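Side-chain contact in lactose Operon Repressor (Escherichia coli, PDB 1JYE), which probably represses transcription of the lactose operon by binding its operator DNA: residues 201-204 and 205-209. The protein carries 1 engineered substitution. Residues are numbered along the deposited sequence; the frame is centred on the assembly and turned at random.
Sequences WHKY and LTRNQ
With CG anti to its carbonyl carbon (chi1 -78°), the N208 side chain folds back along the helix toward Y204, while K203, its CG anti to the backbone N and its chain fully extended, runs beside the stretched-out R207. The amide ND2 of N208 donates to Y204 O at 2.8 Å, almost in line (N-H...O 164°), the carbonyl oxygen lying near the amide's own plane. The N208 backbone N gives that oxygen a second, weak bond of 3.1 Å. Without this amide, as with an alanine here, Y204 O would probably lose its straighter bond from this residue and keep just the weak one from the backbone N. Two residues before Y204, H202 O takes two bonds: T206 OG1 at 2.7 Å and T206 N at 2.9 Å reach it from opposite faces of the carbonyl plane. K203 CE sits over one face of the R207 guanidinium, 3.1 Å from NH2 and offset toward its rim. The like-charged ends share a water, which accepts from K203 NZ at 3.2 Å and weakly from R207 NH2; E164, salt-bridged to K203 and hydrogen-bonded to Y204 OH, probably eases the repulsion. R207 NH1 also approaches Y204 CE1 obliquely, at 3.7 Å, with ring and guanidinium planes 72° apart. L205 turns inward onto I182 and L184 of strand 182-186. The contact forms the C-terminal end of helix 192-207, closed by a Schellman motif with Q209 at C-prime, within the beta-alpha-beta unit linking parallel strands 182-186 and 214-217 of the periplasmic-binding-protein-like domain.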
loop_
_atom_site.group_PDB
_atom_site.type_symbol
_atom_site.label_atom_id
_atom_site.label_comp_id
_atom_site.label_asym_id
_atom_site.label_seq_id
_atom_site.Cartn_x
_atom_site.Cartn_y
_atom_site.Cartn_z
ATOM N N TRP A 201 4.718 24.045 -6.465
ATOM C CA TRP A 201 5.445 23.915 -7.719
ATOM C C TRP A 201 5.372 25.224 -8.489
ATOM O O TRP A 201 6.379 25.702 -9.002
ATOM C CB TRP A 201 4.872 22.810 -8.601
ATOM C CG TRP A 201 5.189 21.441 -8.129
ATOM C CD1 TRP A 201 6.292 21.048 -7.431
ATOM C CD2 TRP A 201 4.429 20.259 -8.386
ATOM N NE1 TRP A 201 6.268 19.685 -7.238
ATOM C CE2 TRP A 201 5.135 19.177 -7.815
ATOM C CE3 TRP A 201 3.221 20.006 -9.046
ATOM C CZ2 TRP A 201 4.670 17.859 -7.886
ATOM C CZ3 TRP A 201 2.757 18.696 -9.116
ATOM C CH2 TRP A 201 3.485 17.641 -8.539
ATOM N N HIS A 202 4.176 25.795 -8.575
ATOM C CA HIS A 202 4.009 27.049 -9.300
ATOM C C HIS A 202 4.814 28.174 -8.676
ATOM O O HIS A 202 5.405 28.986 -9.385
ATOM C CB HIS A 202 2.531 27.434 -9.365
ATOM C CG HIS A 202 1.769 26.699 -10.424
ATOM N ND1 HIS A 202 2.039 26.846 -11.767
ATOM C CD2 HIS A 202 0.748 25.815 -10.340
ATOM C CE1 HIS A 202 1.216 26.084 -12.467
ATOM N NE2 HIS A 202 0.422 25.448 -11.624
ATOM N N LYS A 203 4.836 28.221 -7.348
ATOM C CA LYS A 203 5.581 29.257 -6.642
ATOM C C LYS A 203 7.065 29.221 -6.998
ATOM O O LYS A 203 7.644 30.233 -7.391
ATOM C CB LYS A 203 5.419 29.092 -5.128
ATOM C CG LYS A 203 6.289 30.038 -4.307
ATOM C CD LYS A 203 6.107 29.808 -2.815
ATOM C CE LYS A 203 7.106 30.620 -2.007
ATOM N NZ LYS A 203 6.944 30.416 -0.538
ATOM N N TYR A 204 7.683 28.053 -6.873
ATOM C CA TYR A 204 9.104 27.949 -7.168
ATOM C C TYR A 204 9.453 28.005 -8.651
ATOM O O TYR A 204 10.526 28.490 -9.012
ATOM C CB TYR A 204 9.673 26.711 -6.468
ATOM C CG TYR A 204 9.621 26.896 -4.967
ATOM C CD1 TYR A 204 10.483 27.793 -4.329
ATOM C CD2 TYR A 204 8.644 26.264 -4.198
ATOM C CE1 TYR A 204 10.367 28.065 -2.968
ATOM C CE2 TYR A 204 8.520 26.528 -2.832
ATOM C CZ TYR A 204 9.381 27.433 -2.227
ATOM O OH TYR A 204 9.244 27.728 -0.892
ATOM N N LEU A 205 8.558 27.538 -9.516
ATOM C CA LEU A 205 8.823 27.625 -10.947
ATOM C C LEU A 205 8.819 29.115 -11.300
ATOM O O LEU A 205 9.681 29.588 -12.043
ATOM C CB LEU A 205 7.747 26.896 -11.758
ATOM C CG LEU A 205 7.886 25.371 -11.850
ATOM C CD1 LEU A 205 6.706 24.788 -12.609
ATOM C CD2 LEU A 205 9.195 25.022 -12.547
ATOM N N THR A 206 7.860 29.848 -10.740
ATOM C CA THR A 206 7.756 31.285 -10.992
ATOM C C THR A 206 9.002 32.000 -10.480
ATOM O O THR A 206 9.534 32.892 -11.145
ATOM C CB THR A 206 6.509 31.887 -10.309
ATOM O OG1 THR A 206 5.329 31.276 -10.847
ATOM C CG2 THR A 206 6.438 33.392 -10.560
ATOM N N ARG A 207 9.477 31.610 -9.302
ATOM C CA ARG A 207 10.672 32.228 -8.741
ATOM C C ARG A 207 11.875 32.010 -9.658
ATOM O O ARG A 207 12.817 32.805 -9.663
ATOM C CB ARG A 207 10.974 31.664 -7.349
ATOM C CG ARG A 207 10.031 32.154 -6.257
ATOM C CD ARG A 207 10.585 31.809 -4.880
ATOM N NE ARG A 207 9.781 32.359 -3.796
ATOM C CZ ARG A 207 10.086 32.237 -2.508
ATOM N NH1 ARG A 207 11.181 31.581 -2.147
ATOM N NH2 ARG A 207 9.298 32.768 -1.583
ATOM N N ASN A 208 11.837 30.929 -10.431
ATOM C CA ASN A 208 12.917 30.612 -11.359
ATOM C C ASN A 208 12.577 31.080 -12.776
ATOM O O ASN A 208 13.191 30.654 -13.756
ATOM C CB ASN A 208 13.207 29.105 -11.324
ATOM C CG ASN A 208 14.023 28.706 -10.105
ATOM O OD1 ASN A 208 15.249 28.826 -10.099
ATOM N ND2 ASN A 208 13.344 28.260 -9.053
ATOM N N GLN A 209 11.592 31.972 -12.860
ATOM C CA GLN A 209 11.137 32.566 -14.116
ATOM C C GLN A 209 10.743 31.568 -15.193
ATOM O O GLN A 209 11.007 31.772 -16.378
ATOM C CB GLN A 209 12.212 33.536 -14.633
ATOM C CG GLN A 209 12.666 34.500 -13.542
ATOM C CD GLN A 209 13.635 35.575 -14.016
ATOM O OE1 GLN A 209 14.395 36.124 -13.219
ATOM N NE2 GLN A 209 13.600 35.891 -15.303
HETATM O O HOH W 1 9.883 30.886 0.517
#